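Putative lipoprotein YcdA (Bacillus subtilis subsp. subtilis str. 168, PDB 4R4G) is of unknown function but is probably a membrane-attached lipoprotein, built from an Ig-like N-terminal domain and an alpha/beta C-terminal domain. Local coordinates at residues F181-S184 and A185-Y189. Residues are numbered along the deposited sequence; the frame is centred on the assembly and turned at random.
Sequences FNES and AKDGY
Two successive turns of helix 174-192, in the C-terminal domain, meet here through an i to i+3 salt bridge between Glu183 and Lys186. Lys186 NZ donates to Glu183 OE2 at 2.9 Å. It meets that oxygen on its syn side, 26° out of the carboxylate plane. The two side chains run alongside each other and point the same way. Both place CG beside the backbone N. The Glu183 chain then bends at chi2 (-47°) and brings its carboxylate back to the lysine.

Four regular i to i+4 backbone bonds join the turns. Ala185 N binds Phe181 O at 2.8 Å and Lys186 N binds Asn182 O at 3.0 Å. Asp187 N and Gly188 N continue the series to Glu183 O and Ser184 O. Glu183 OE1 also stands 4.4 Å from Asp187 OD1, a pair of like charges.

Lys186 packs on helix 203-219, and its NZ forms a second salt bridge with Asp206 of that helix and a hydrogen bond to Ala200 O in the loop before it. The lysine charge is probably shared between Glu183 and Asp206. Asn182 OD1 accepts a hydrogen bond from Lys213 NZ of the same helix.

Replacing Glu183 by alanine would probably leave Lys186 to its partners outside this helix and remove the acid beside Asp187. By pairing with Glu183, Lys186 probably offsets some of the repulsion between the Glu183 and Asp187 carboxylates.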
loop_
_atom_site.group_PDB
_atom_site.type_symbol
_atom_site.label_atom_id
_atom_site.label_comp_id
_atom_site.label_asym_id
_atom_site.label_seq_id
_atom_site.Cartn_x
_atom_site.Cartn_y
_atom_site.Cartn_z
ATOM N N PHE A 181 -3.237 -1.072 21.914
ATOM C CA PHE A 181 -3.955 0.026 21.265
ATOM C C PHE A 181 -5.050 0.550 22.167
ATOM O O PHE A 181 -5.089 1.748 22.406
ATOM C CB PHE A 181 -4.531 -0.393 19.892
ATOM C CG PHE A 181 -5.358 0.680 19.204
ATOM C CD1 PHE A 181 -4.749 1.660 18.424
ATOM C CD2 PHE A 181 -6.748 0.708 19.339
ATOM C CE1 PHE A 181 -5.512 2.658 17.808
ATOM C CE2 PHE A 181 -7.507 1.704 18.723
ATOM C CZ PHE A 181 -6.886 2.667 17.958
ATOM N N ASN A 182 -5.922 -0.337 22.671
ATOM C CA ASN A 182 -7.013 0.000 23.579
ATOM C C ASN A 182 -6.521 0.676 24.856
ATOM O O ASN A 182 -7.175 1.591 25.341
ATOM C CB ASN A 182 -7.809 -1.249 23.924
ATOM C CG ASN A 182 -8.587 -1.779 22.746
ATOM O OD1 ASN A 182 -8.697 -1.139 21.706
ATOM N ND2 ASN A 182 -9.132 -2.968 22.868
ATOM N N GLU A 183 -5.375 0.258 25.394
ATOM C CA GLU A 183 -4.874 0.881 26.610
ATOM C C GLU A 183 -4.360 2.275 26.318
ATOM O O GLU A 183 -4.738 3.220 27.010
ATOM C CB GLU A 183 -3.813 0.017 27.300
ATOM C CG GLU A 183 -4.408 -1.161 28.069
ATOM C CD GLU A 183 -5.598 -0.895 28.978
ATOM O OE1 GLU A 183 -5.543 0.058 29.791
ATOM O OE2 GLU A 183 -6.591 -1.652 28.873
ATOM N N SER A 184 -3.583 2.416 25.245
ATOM C CA SER A 184 -3.043 3.687 24.777
ATOM C C SER A 184 -4.194 4.667 24.484
ATOM O O SER A 184 -4.109 5.834 24.863
ATOM C CB SER A 184 -2.185 3.447 23.537
ATOM O OG SER A 184 -1.768 4.642 22.902
ATOM N N ALA A 185 -5.288 4.164 23.868
ATOM C CA ALA A 185 -6.473 4.934 23.503
ATOM C C ALA A 185 -7.238 5.431 24.735
ATOM O O ALA A 185 -7.702 6.565 24.718
ATOM C CB ALA A 185 -7.387 4.093 22.633
ATOM N N LYS A 186 -7.378 4.593 25.786
ATOM C CA LYS A 186 -8.054 4.939 27.036
ATOM C C LYS A 186 -7.262 5.976 27.809
ATOM O O LYS A 186 -7.845 6.928 28.335
ATOM C CB LYS A 186 -8.257 3.697 27.911
ATOM C CG LYS A 186 -9.416 2.819 27.471
ATOM C CD LYS A 186 -9.761 1.762 28.501
ATOM C CE LYS A 186 -8.789 0.623 28.535
ATOM N NZ LYS A 186 -9.126 -0.354 29.588
ATOM N N ASP A 187 -5.931 5.780 27.884
ATOM C CA ASP A 187 -4.991 6.658 28.576
ATOM C C ASP A 187 -4.963 8.037 27.911
ATOM O O ASP A 187 -4.962 9.059 28.604
ATOM C CB ASP A 187 -3.586 6.017 28.599
ATOM C CG ASP A 187 -3.402 4.839 29.560
ATOM O OD1 ASP A 187 -4.428 4.308 30.075
ATOM O OD2 ASP A 187 -2.238 4.438 29.790
ATOM N N GLY A 188 -4.992 8.041 26.584
ATOM C CA GLY A 188 -5.007 9.253 25.776
ATOM C C GLY A 188 -6.311 10.009 25.878
ATOM O O GLY A 188 -6.309 11.240 25.825
ATOM N N TYR A 189 -7.435 9.274 26.034
ATOM C CA TYR A 189 -8.771 9.854 26.182
ATOM C C TYR A 189 -8.846 10.636 27.501
ATOM O O TYR A 189 -9.258 11.798 27.496
ATOM C CB TYR A 189 -9.883 8.772 26.103
ATOM C CG TYR A 189 -11.270 9.336 26.339
ATOM C CD1 TYR A 189 -12.011 9.883 25.294
ATOM C CD2 TYR A 189 -11.816 9.388 27.621
ATOM C CE1 TYR A 189 -13.263 10.458 25.517
ATOM C CE2 TYR A 189 -13.060 9.974 27.856
ATOM C CZ TYR A 189 -13.783 10.502 26.800
ATOM O OH TYR A 189 -15.012 11.070 27.031
#